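Local coordinates for branched-chain amino acid aminotransferase (Thermoproteus uzoniensis, PDB 5CE8), which catalyses the pyridoxal-phosphate-dependent transfer of amino groups to 2-oxoglutarate, probably from leucine, isoleucine and valine, at residues Lys193-Phe203 with Asp217-Val228; Ala145-His153 with Ile166-Ala177. All coordinates share one frame; numbering follows the deposited sequence.

Contact 1: Lys193-Phe203 with Asp217-Val228; sequences KVVEGSGENIF and DGILEGITRETV. With PLP (pyridoxal-5'-phosphate), chain D.
Val195 and Ile219 lie with their CA atoms 6.0 Å apart; from there 217-228 runs past the strands into a helix whose axis makes 28° with strand 201-203. This is the cofactor site of a class IV aminotransferase: the strands hold the pyridine end of PLP, and the helix start holds its phosphate. Val195 and Glu196 form a classic beta bulge opposite Met187. A bend at chi2 (-80°) turns the Glu196 carboxylate between Leu220 and the pyridine ring, and its two oxygens meet different partners. Glu196 OE2 accepts a hydrogen bond from Leu220 N at 2.7 Å. Glu196 OE1 sits 2.5 Å from PLP N1, consistent with the glutamate that faces the pyridine nitrogen in this family. With its N-H held, Leu220 lays CB and CD2 against the cofactor ring.

Asn201 secures the next turn of the chain. Its ND2 gives a straight bond (161°) to Leu220 O at 2.9 Å, in the amide plane and nearly end-on to the carbonyl. OD1 takes a weak bond from Gly222 N and a firmer one from a water. That water also accepts from Arg225 N and donates to PLP O2P. Gly222 is the N-cap, and the phosphate meets the N-H groups of Ile223 and Thr224, the latter 2.8 Å from Thr224 N to PLP O2P. Thr224 OG1 donates to the same oxygen. The helix end would be expected to favour the negative charge.

Further contacts flank this core. Val195 packs on Ile219 CG2 and, through CG1, on Asp217 CB. Asp217 OD2 binds Ser243 and, through a second water, Val194 O. The extended Arg225 crosses the Asn201 amide before pairing with Glu241. Val228 CG1 lies over one face of the Phe203 ring, 3.7 Å from its centroid, while Arg225 O lies at the ring edge.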
loop_
_atom_site.group_PDB
_atom_site.type_symbol
_atom_site.label_atom_id
_atom_site.label_comp_id
_atom_site.label_asym_id
_atom_site.label_seq_id
_atom_site.Cartn_x
_atom_site.Cartn_y
_atom_site.Cartn_z
ATOM N N LYS A 193 5.917 -8.176 6.003
ATOM C CA LYS A 193 7.010 -8.646 6.823
ATOM C C LYS A 193 6.390 -9.373 7.993
ATOM O O LYS A 193 5.359 -8.894 8.495
ATOM C CB LYS A 193 7.826 -7.563 7.459
ATOM C CG LYS A 193 8.392 -6.497 6.554
ATOM C CD LYS A 193 9.221 -7.043 5.377
ATOM C CE LYS A 193 9.656 -5.834 4.523
ATOM N NZ LYS A 193 8.477 -5.338 3.739
ATOM N N VAL A 194 7.026 -10.479 8.415
ATOM C CA VAL A 194 6.595 -11.262 9.638
ATOM C C VAL A 194 6.640 -10.345 10.867
ATOM O O VAL A 194 7.651 -9.688 11.162
ATOM C CB VAL A 194 7.540 -12.488 9.845
ATOM C CG1 VAL A 194 7.268 -13.280 11.160
ATOM C CG2 VAL A 194 7.427 -13.449 8.705
ATOM N N VAL A 195 5.587 -10.305 11.662
ATOM C CA VAL A 195 5.701 -9.539 12.879
ATOM C C VAL A 195 5.399 -10.257 14.220
ATOM O O VAL A 195 6.083 -9.998 15.199
ATOM C CB VAL A 195 4.978 -8.201 12.808
ATOM C CG1 VAL A 195 5.764 -7.247 11.946
ATOM C CG2 VAL A 195 3.568 -8.339 12.273
ATOM N N GLU A 196 4.403 -11.075 14.264
ATOM C CA GLU A 196 3.800 -11.510 15.572
ATOM C C GLU A 196 3.246 -12.920 15.429
ATOM O O GLU A 196 2.918 -13.320 14.318
ATOM C CB GLU A 196 2.698 -10.579 15.892
ATOM C CG GLU A 196 3.015 -9.228 16.488
ATOM C CD GLU A 196 3.298 -9.255 17.944
ATOM O OE1 GLU A 196 3.004 -10.245 18.606
ATOM O OE2 GLU A 196 3.796 -8.274 18.461
ATOM N N GLY A 197 3.089 -13.665 16.533
ATOM C CA GLY A 197 2.160 -14.744 16.570
ATOM C C GLY A 197 0.850 -14.073 16.967
ATOM O O GLY A 197 0.783 -12.863 17.223
ATOM N N SER A 198 -0.190 -14.804 17.194
ATOM C CA SER A 198 -1.413 -14.180 17.720
ATOM C C SER A 198 -1.222 -13.452 19.045
ATOM O O SER A 198 -1.772 -12.365 19.279
ATOM C CB SER A 198 -2.582 -15.188 17.769
ATOM O OG SER A 198 -2.446 -16.216 18.748
ATOM N N GLY A 199 -0.420 -14.033 19.904
ATOM C CA GLY A 199 -0.098 -13.458 21.166
ATOM C C GLY A 199 1.369 -13.595 21.571
ATOM O O GLY A 199 1.622 -13.818 22.740
ATOM N N GLU A 200 2.320 -13.541 20.619
ATOM C CA GLU A 200 3.741 -13.852 20.941
ATOM C C GLU A 200 4.621 -13.074 20.058
ATOM O O GLU A 200 4.272 -12.958 18.878
ATOM C CB GLU A 200 4.049 -15.324 20.648
ATOM C CG GLU A 200 3.252 -16.421 21.436
ATOM C CD GLU A 200 1.915 -16.779 20.767
ATOM O OE1 GLU A 200 1.158 -17.535 21.363
ATOM O OE2 GLU A 200 1.529 -16.286 19.695
ATOM N N ASN A 201 5.818 -12.709 20.523
ATOM C CA ASN A 201 6.837 -12.118 19.612
ATOM C C ASN A 201 7.556 -13.301 19.018
ATOM O O ASN A 201 7.426 -14.455 19.499
ATOM C CB ASN A 201 7.815 -11.192 20.269
ATOM C CG ASN A 201 7.151 -9.896 20.794
ATOM O OD1 ASN A 201 7.150 -9.673 21.948
ATOM N ND2 ASN A 201 6.558 -9.106 19.932
ATOM N N ILE A 202 8.228 -13.037 17.924
ATOM C CA ILE A 202 8.889 -14.094 17.105
ATOM C C ILE A 202 10.378 -13.774 16.978
ATOM O O ILE A 202 10.770 -12.596 16.811
ATOM C CB ILE A 202 8.371 -14.125 15.648
ATOM C CG1 ILE A 202 6.871 -14.189 15.643
ATOM C CG2 ILE A 202 8.892 -15.341 14.847
ATOM C CD1 ILE A 202 6.241 -14.227 14.254
ATOM N N PHE A 203 11.209 -14.837 17.046
ATOM C CA PHE A 203 12.643 -14.768 16.826
ATOM C C PHE A 203 13.084 -15.829 15.806
ATOM O O PHE A 203 12.649 -16.985 15.843
ATOM C CB PHE A 203 13.416 -15.011 18.161
ATOM C CG PHE A 203 13.481 -13.843 19.072
ATOM C CD1 PHE A 203 12.456 -13.608 19.966
ATOM C CD2 PHE A 203 14.648 -13.112 19.213
ATOM C CE1 PHE A 203 12.481 -12.572 20.858
ATOM C CE2 PHE A 203 14.675 -12.053 20.152
ATOM C CZ PHE A 203 13.594 -11.779 20.954
ATOM N N ASP A 217 7.817 -2.247 13.176
ATOM C CA ASP A 217 7.157 -3.104 12.220
ATOM C C ASP A 217 5.649 -3.381 12.534
ATOM O O ASP A 217 4.949 -3.930 11.697
ATOM C CB ASP A 217 7.922 -4.393 11.944
ATOM C CG ASP A 217 8.962 -4.260 10.738
ATOM O OD1 ASP A 217 9.295 -3.126 10.342
ATOM O OD2 ASP A 217 9.467 -5.304 10.273
ATOM N N GLY A 218 5.166 -3.002 13.732
ATOM C CA GLY A 218 3.847 -3.322 14.119
ATOM C C GLY A 218 3.746 -4.322 15.265
ATOM O O GLY A 218 2.734 -4.803 15.408
ATOM N N ILE A 219 4.811 -4.607 16.041
ATOM C CA ILE A 219 4.766 -5.539 17.210
ATOM C C ILE A 219 4.260 -4.870 18.475
ATOM O O ILE A 219 4.218 -3.607 18.575
ATOM C CB ILE A 219 6.138 -6.217 17.509
ATOM C CG1 ILE A 219 7.244 -5.169 17.814
ATOM C CG2 ILE A 219 6.630 -7.010 16.290
ATOM C CD1 ILE A 219 8.499 -5.741 18.428
ATOM N N LEU A 220 3.797 -5.708 19.405
ATOM C CA LEU A 220 3.765 -5.262 20.766
ATOM C C LEU A 220 5.183 -5.532 21.326
ATOM O O LEU A 220 5.758 -6.585 21.025
ATOM C CB LEU A 220 2.666 -6.017 21.476
ATOM C CG LEU A 220 2.613 -5.342 22.851
ATOM C CD1 LEU A 220 1.216 -4.782 23.016
ATOM C CD2 LEU A 220 3.136 -6.240 23.918
ATOM N N GLU A 221 5.763 -4.532 21.984
ATOM C CA GLU A 221 7.079 -4.579 22.661
ATOM C C GLU A 221 7.043 -5.557 23.856
ATOM O O GLU A 221 6.832 -5.156 24.937
ATOM C CB GLU A 221 7.542 -3.199 23.103
ATOM C CG GLU A 221 8.995 -3.207 23.640
ATOM C CD GLU A 221 9.561 -1.820 23.856
ATOM O OE1 GLU A 221 8.808 -0.817 23.731
ATOM O OE2 GLU A 221 10.774 -1.701 24.214
ATOM N N GLY A 222 7.247 -6.844 23.635
ATOM C CA GLY A 222 7.095 -7.790 24.673
ATOM C C GLY A 222 8.249 -7.616 25.647
ATOM O O GLY A 222 9.410 -7.306 25.261
ATOM N N ILE A 223 7.905 -7.879 26.879
ATOM C CA ILE A 223 8.795 -7.959 27.998
ATOM C C ILE A 223 9.529 -9.308 28.002
ATOM O O ILE A 223 10.646 -9.365 28.478
ATOM C CB ILE A 223 8.041 -7.710 29.294
ATOM C CG1 ILE A 223 7.783 -6.208 29.333
ATOM C CG2 ILE A 223 8.865 -8.128 30.531
ATOM C CD1 ILE A 223 6.836 -5.673 30.354
ATOM N N THR A 224 8.924 -10.370 27.502
ATOM C CA THR A 224 9.667 -11.584 27.267
ATOM C C THR A 224 10.711 -11.349 26.164
ATOM O O THR A 224 11.872 -11.782 26.301
ATOM C CB THR A 224 8.714 -12.757 26.928
ATOM O OG1 THR A 224 7.698 -12.851 27.970
ATOM C CG2 THR A 224 9.497 -14.039 26.905
ATOM N N ARG A 225 10.291 -10.615 25.151
ATOM C CA ARG A 225 11.192 -10.163 24.044
ATOM C C ARG A 225 12.370 -9.395 24.606
ATOM O O ARG A 225 13.539 -9.704 24.260
ATOM C CB ARG A 225 10.391 -9.409 23.008
ATOM C CG ARG A 225 11.220 -8.709 21.900
ATOM C CD ARG A 225 10.318 -7.827 21.125
ATOM N NE ARG A 225 10.992 -7.262 19.945
ATOM C CZ ARG A 225 11.742 -6.181 19.935
ATOM N NH1 ARG A 225 11.959 -5.454 21.044
ATOM N NH2 ARG A 225 12.337 -5.872 18.801
ATOM N N GLU A 226 12.081 -8.428 25.503
ATOM C CA GLU A 226 13.080 -7.640 26.084
ATOM C C GLU A 226 14.008 -8.528 26.928
ATOM O O GLU A 226 15.264 -8.451 26.825
ATOM C CB GLU A 226 12.479 -6.532 26.933
ATOM C CG GLU A 226 13.461 -5.445 27.370
ATOM C CD GLU A 226 12.838 -4.426 28.299
ATOM O OE1 GLU A 226 11.776 -3.803 27.933
ATOM O OE2 GLU A 226 13.407 -4.213 29.370
ATOM N N THR A 227 13.439 -9.410 27.732
ATOM C CA THR A 227 14.306 -10.381 28.465
ATOM C C THR A 227 15.252 -11.171 27.544
ATOM O O THR A 227 16.469 -11.326 27.864
ATOM C CB THR A 227 13.393 -11.289 29.343
ATOM O OG1 THR A 227 12.597 -10.398 30.155
ATOM C CG2 THR A 227 14.130 -12.183 30.145
ATOM N N VAL A 228 14.678 -11.749 26.493
ATOM C CA VAL A 228 15.447 -12.503 25.509
ATOM C C VAL A 228 16.617 -11.634 24.967
ATOM O O VAL A 228 17.778 -12.133 24.795
ATOM C CB VAL A 228 14.568 -13.038 24.405
ATOM C CG1 VAL A 228 15.352 -13.502 23.163
ATOM C CG2 VAL A 228 13.720 -14.241 24.932
HETATM N N1 PLP D . 2.590 -9.922 21.085
HETATM C C2 PLP D . 1.388 -9.384 21.274
HETATM C C2A PLP D . 0.509 -9.035 20.111
HETATM C C3 PLP D . 0.850 -9.211 22.616
HETATM O O3 PLP D . -0.447 -8.737 22.791
HETATM C C4 PLP D . 1.708 -9.599 23.770
HETATM C C4A PLP D . 1.268 -9.446 25.212
HETATM C C5 PLP D . 3.046 -10.154 23.419
HETATM C C6 PLP D . 3.390 -10.279 22.044
HETATM C C5A PLP D . 4.046 -10.672 24.414
HETATM O O4P PLP D . 4.371 -9.729 25.370
HETATM P P PLP D . 4.950 -10.218 26.753
HETATM O O1P PLP D . 3.932 -11.190 27.442
HETATM O O2P PLP D . 6.305 -10.717 26.490
HETATM O O3P PLP D . 4.997 -9.037 27.683
HETATM O O HOH W 1 9.536 -7.837 10.410
HETATM O O HOH W 2 7.524 -11.054 24.257
#

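Contact 2: Ala145-His153 with Ile166-Ala177; sequences AVVSWRRVH and IYLNSIMAAVEA. With PLP (pyridoxal-5'-phosphate), chain D.
Glu176 and Ser148 make the main polar link between 145-153 and helix 167-177. The glutamate chain is extended, with CG anti to its own N (chi1 -178°), and this carries the carboxylate across to the loop. Ser148 N donates to OE1 of Glu176 at 3.0 Å, and Ser148 OG donates to OE2 of Glu176 at 2.5 Å. Both approach on the syn side.

A second polar clasp is the Asn169 amide. ND2 of Asn169 donates to Arg150 O at 2.8 Å, close to straight at 168°, and is shared with Met156 O of the third subunit. OD1 accepts a bond from Val152 N, which lies above the carbonyl plane. One water joins Arg151 NH1, Asn169 OD1 and Ser170 OG; another joins Trp149 NE1 to Glu176 OE2.

Among the ring contacts, Met172 CB stands squarely over the five-membered ring of Trp149, 3.5 Å from its centroid. Its SD lies over the six-membered ring, a Met-aromatic contact. Arg246 of the fifth subunit bonds Ser148 OG and adds a cation-pi contact to Trp149. Apolar pairs include Val147 CG2 with Ala173 CB and Val152 CG1 with Ile166 CG2, each 3.5 Å apart.

At the cofactor end, the Arg151 guanidinium, its NE bonded to Gly218 O, places a face over PLP C2A. Tyr167, a PLP-binding residue, hydrogen-bonds through OH to PLP O3; the exact position of O3 is less certain.

The whole is part of a beta-alpha-beta unit. Helix 167-179 follows strand 142-146 and leads into the parallel strand 184-188, whose Met187 packs on Val147, Asn169 and Ala173.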
loop_
_atom_site.group_PDB
_atom_site.type_symbol
_atom_site.label_atom_id
_atom_site.label_comp_id
_atom_site.label_asym_id
_atom_site.label_seq_id
_atom_site.Cartn_x
_atom_site.Cartn_y
_atom_site.Cartn_z
ATOM N N ALA A 145 1.460 -21.691 11.061
ATOM C CA ALA A 145 0.976 -21.350 9.767
ATOM C C ALA A 145 1.005 -19.847 9.604
ATOM O O ALA A 145 0.589 -19.087 10.480
ATOM C CB ALA A 145 -0.408 -21.891 9.521
ATOM N N VAL A 146 1.528 -19.369 8.483
ATOM C CA VAL A 146 1.335 -17.899 8.202
ATOM C C VAL A 146 -0.112 -17.769 7.802
ATOM O O VAL A 146 -0.589 -18.494 6.873
ATOM C CB VAL A 146 2.208 -17.278 6.991
ATOM C CG1 VAL A 146 1.915 -15.794 6.916
ATOM C CG2 VAL A 146 3.755 -17.557 7.182
ATOM N N VAL A 147 -0.837 -16.891 8.497
ATOM C CA VAL A 147 -2.241 -16.680 8.225
ATOM C C VAL A 147 -2.639 -15.653 7.181
ATOM O O VAL A 147 -1.807 -14.845 6.691
ATOM C CB VAL A 147 -3.039 -16.447 9.512
ATOM C CG1 VAL A 147 -2.919 -17.604 10.370
ATOM C CG2 VAL A 147 -2.589 -15.202 10.296
ATOM N N SER A 148 -3.920 -15.732 6.767
ATOM C CA SER A 148 -4.443 -14.843 5.705
ATOM C C SER A 148 -4.654 -13.414 6.236
ATOM O O SER A 148 -4.687 -12.528 5.438
ATOM C CB SER A 148 -5.811 -15.295 5.148
ATOM O OG SER A 148 -6.798 -15.360 6.239
ATOM N N TRP A 149 -4.926 -13.273 7.547
ATOM C CA TRP A 149 -5.069 -12.049 8.264
ATOM C C TRP A 149 -3.780 -11.314 8.511
ATOM O O TRP A 149 -2.873 -11.838 9.042
ATOM C CB TRP A 149 -5.727 -12.341 9.655
ATOM C CG TRP A 149 -7.122 -12.878 9.487
ATOM C CD1 TRP A 149 -7.469 -14.169 9.547
ATOM C CD2 TRP A 149 -8.307 -12.146 9.229
ATOM N NE1 TRP A 149 -8.776 -14.291 9.322
ATOM C CE2 TRP A 149 -9.298 -13.055 9.037
ATOM C CE3 TRP A 149 -8.583 -10.828 8.978
ATOM C CZ2 TRP A 149 -10.643 -12.674 8.700
ATOM C CZ3 TRP A 149 -9.868 -10.437 8.649
ATOM C CH2 TRP A 149 -10.886 -11.377 8.505
ATOM N N ARG A 150 -3.700 -10.068 8.116
ATOM C CA ARG A 150 -2.556 -9.272 8.443
ATOM C C ARG A 150 -2.724 -8.618 9.807
ATOM O O ARG A 150 -3.845 -8.338 10.194
ATOM C CB ARG A 150 -2.362 -8.180 7.396
ATOM C CG ARG A 150 -2.215 -8.700 5.984
ATOM C CD ARG A 150 -0.922 -9.543 5.840
ATOM N NE ARG A 150 -0.542 -9.891 4.458
ATOM C CZ ARG A 150 -0.607 -11.121 3.886
ATOM N NH1 ARG A 150 -1.095 -12.202 4.508
ATOM N NH2 ARG A 150 -0.153 -11.284 2.620
ATOM N N ARG A 151 -1.609 -8.400 10.498
ATOM C CA ARG A 151 -1.594 -7.600 11.721
ATOM C C ARG A 151 -2.207 -6.207 11.526
ATOM O O ARG A 151 -1.903 -5.491 10.577
ATOM C CB ARG A 151 -0.152 -7.473 12.244
ATOM C CG ARG A 151 0.103 -6.753 13.531
ATOM C CD ARG A 151 -0.252 -7.443 14.882
ATOM N NE ARG A 151 0.422 -6.655 15.924
ATOM C CZ ARG A 151 -0.048 -6.321 17.148
ATOM N NH1 ARG A 151 -1.184 -6.795 17.614
ATOM N NH2 ARG A 151 0.682 -5.520 17.941
ATOM N N VAL A 152 -2.986 -5.780 12.477
ATOM C CA VAL A 152 -3.699 -4.535 12.316
ATOM C C VAL A 152 -2.545 -3.470 12.283
ATOM O O VAL A 152 -1.519 -3.642 12.987
ATOM C CB VAL A 152 -4.836 -4.324 13.374
ATOM C CG1 VAL A 152 -4.410 -4.306 14.770
ATOM C CG2 VAL A 152 -5.536 -3.016 13.135
ATOM N N HIS A 153 -2.703 -2.423 11.492
ATOM C CA HIS A 153 -1.653 -1.478 11.147
ATOM C C HIS A 153 -1.680 -0.239 12.076
ATOM O O HIS A 153 -2.749 0.181 12.530
ATOM C CB HIS A 153 -1.820 -1.066 9.693
ATOM C CG HIS A 153 -0.604 -0.379 9.114
ATOM N ND1 HIS A 153 -0.510 0.984 8.985
ATOM C CD2 HIS A 153 0.580 -0.881 8.667
ATOM C CE1 HIS A 153 0.673 1.298 8.512
ATOM N NE2 HIS A 153 1.345 0.175 8.279
ATOM N N ILE A 166 -7.943 -4.253 19.766
ATOM C CA ILE A 166 -6.932 -4.836 18.769
ATOM C C ILE A 166 -6.994 -6.346 18.655
ATOM O O ILE A 166 -6.730 -6.865 17.574
ATOM C CB ILE A 166 -5.475 -4.516 19.138
ATOM C CG1 ILE A 166 -5.271 -3.028 19.194
ATOM C CG2 ILE A 166 -4.427 -5.120 18.210
ATOM C CD1 ILE A 166 -4.002 -2.682 19.829
ATOM N N TYR A 167 -7.293 -7.064 19.737
ATOM C CA TYR A 167 -7.170 -8.575 19.761
ATOM C C TYR A 167 -8.260 -9.407 18.950
ATOM O O TYR A 167 -8.162 -10.652 18.833
ATOM C CB TYR A 167 -6.871 -9.068 21.211
ATOM C CG TYR A 167 -5.507 -8.630 21.564
ATOM C CD1 TYR A 167 -5.302 -7.336 21.858
ATOM C CD2 TYR A 167 -4.404 -9.468 21.459
ATOM C CE1 TYR A 167 -4.071 -6.815 21.949
ATOM C CE2 TYR A 167 -3.103 -8.948 21.685
ATOM C CZ TYR A 167 -2.984 -7.582 21.917
ATOM O OH TYR A 167 -1.816 -6.900 22.174
ATOM N N LEU A 168 -9.263 -8.734 18.387
ATOM C CA LEU A 168 -10.132 -9.326 17.426
ATOM C C LEU A 168 -9.351 -9.848 16.177
ATOM O O LEU A 168 -9.519 -11.016 15.691
ATOM C CB LEU A 168 -11.282 -8.346 17.063
ATOM C CG LEU A 168 -12.170 -8.807 15.840
ATOM C CD1 LEU A 168 -12.952 -10.013 16.309
ATOM C CD2 LEU A 168 -13.247 -7.898 15.305
ATOM N N ASN A 169 -8.402 -9.037 15.776
ATOM C CA ASN A 169 -7.378 -9.429 14.744
ATOM C C ASN A 169 -6.532 -10.665 15.146
ATOM O O ASN A 169 -6.374 -11.670 14.320
ATOM C CB ASN A 169 -6.538 -8.155 14.479
ATOM C CG ASN A 169 -5.338 -8.385 13.544
ATOM O OD1 ASN A 169 -4.162 -8.284 13.948
ATOM N ND2 ASN A 169 -5.639 -8.510 12.313
ATOM N N SER A 170 -6.034 -10.641 16.419
ATOM C CA SER A 170 -5.319 -11.768 16.988
ATOM C C SER A 170 -6.213 -13.017 17.087
ATOM O O SER A 170 -5.723 -14.104 16.798
ATOM C CB SER A 170 -4.665 -11.472 18.355
ATOM O OG SER A 170 -3.585 -10.567 18.186
ATOM N N ILE A 171 -7.504 -12.877 17.461
ATOM C CA ILE A 171 -8.395 -14.009 17.475
ATOM C C ILE A 171 -8.625 -14.551 16.061
ATOM O O ILE A 171 -8.559 -15.751 15.806
ATOM C CB ILE A 171 -9.736 -13.679 18.111
ATOM C CG1 ILE A 171 -9.577 -13.513 19.608
ATOM C CG2 ILE A 171 -10.735 -14.771 17.833
ATOM C CD1 ILE A 171 -10.743 -12.953 20.285
ATOM N N MET A 172 -8.910 -13.667 15.125
ATOM C CA MET A 172 -8.994 -14.090 13.706
ATOM C C MET A 172 -7.793 -14.962 13.361
ATOM O O MET A 172 -7.945 -16.094 12.884
ATOM C CB MET A 172 -9.026 -12.907 12.712
ATOM C CG MET A 172 -10.194 -11.994 12.719
ATOM S SD MET A 172 -11.822 -12.682 12.487
ATOM C CE MET A 172 -12.199 -13.175 14.178
ATOM N N ALA A 173 -6.596 -14.482 13.679
ATOM C CA ALA A 173 -5.366 -15.239 13.284
ATOM C C ALA A 173 -5.295 -16.590 14.060
ATOM O O ALA A 173 -5.119 -17.684 13.497
ATOM C CB ALA A 173 -4.100 -14.352 13.376
ATOM N N ALA A 174 -5.550 -16.533 15.361
ATOM C CA ALA A 174 -5.399 -17.686 16.226
ATOM C C ALA A 174 -6.351 -18.793 15.806
ATOM O O ALA A 174 -5.937 -19.987 15.655
ATOM C CB ALA A 174 -5.668 -17.272 17.648
ATOM N N VAL A 175 -7.587 -18.415 15.485
ATOM C CA VAL A 175 -8.608 -19.365 15.085
ATOM C C VAL A 175 -8.320 -19.923 13.721
ATOM O O VAL A 175 -8.482 -21.123 13.513
ATOM C CB VAL A 175 -10.013 -18.741 15.150
ATOM C CG1 VAL A 175 -11.109 -19.579 14.384
ATOM C CG2 VAL A 175 -10.356 -18.487 16.618
ATOM N N GLU A 176 -7.892 -19.081 12.792
ATOM C CA GLU A 176 -7.531 -19.578 11.497
ATOM C C GLU A 176 -6.485 -20.668 11.597
ATOM O O GLU A 176 -6.622 -21.716 11.014
ATOM C CB GLU A 176 -6.999 -18.470 10.568
ATOM C CG GLU A 176 -6.664 -19.037 9.156
ATOM C CD GLU A 176 -6.116 -18.018 8.217
ATOM O OE1 GLU A 176 -5.132 -18.335 7.473
ATOM O OE2 GLU A 176 -6.656 -16.879 8.238
ATOM N N ALA A 177 -5.432 -20.466 12.369
ATOM C CA ALA A 177 -4.424 -21.486 12.457
ATOM C C ALA A 177 -4.886 -22.786 13.151
ATOM O O ALA A 177 -4.651 -23.925 12.708
ATOM C CB ALA A 177 -3.170 -20.880 13.126
HETATM N N1 PLP D . 2.590 -9.922 21.085
HETATM C C2 PLP D . 1.388 -9.384 21.274
HETATM C C2A PLP D . 0.509 -9.035 20.111
HETATM C C3 PLP D . 0.850 -9.211 22.616
HETATM O O3 PLP D . -0.447 -8.737 22.791
HETATM C C4 PLP D . 1.708 -9.599 23.770
HETATM C C4A PLP D . 1.268 -9.446 25.212
HETATM C C5 PLP D . 3.046 -10.154 23.419
HETATM C C6 PLP D . 3.390 -10.279 22.044
HETATM C C5A PLP D . 4.046 -10.672 24.414
HETATM O O4P PLP D . 4.371 -9.729 25.370
HETATM P P PLP D . 4.950 -10.218 26.753
HETATM O O1P PLP D . 3.932 -11.190 27.442
HETATM O O2P PLP D . 6.305 -10.717 26.490
HETATM O O3P PLP D . 4.997 -9.037 27.683
HETATM O O HOH W 3 -9.627 -16.785 8.141
HETATM O O HOH W 4 -1.083 -5.044 20.067
HETATM O O HOH W 5 -2.949 -8.436 16.540
#

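The two contacts follow one another along the chain and neither nest nor cross. Contact 2 comes first. It closes the loop 154-165 and lays helix 167-179 against the exit of strand 142-146. The chain then returns through strand 184-188 to its antiparallel neighbour 194-197, where contact 1 opens. Contact 1 closes over 204-216, which includes strand 209-212, and ties strands 194-197 and 201-206 to helix 223-235. Two probable hydrogen bonds join them: Ser198 O to Ser170 OG at 2.8 Å, and Gly218 O to Arg151 NE at 3.0 Å. Both reach the same mixed sheet and PLP: contact 1 meets its pyridine nitrogen and phosphate, contact 2 its O3 and C2A methyl.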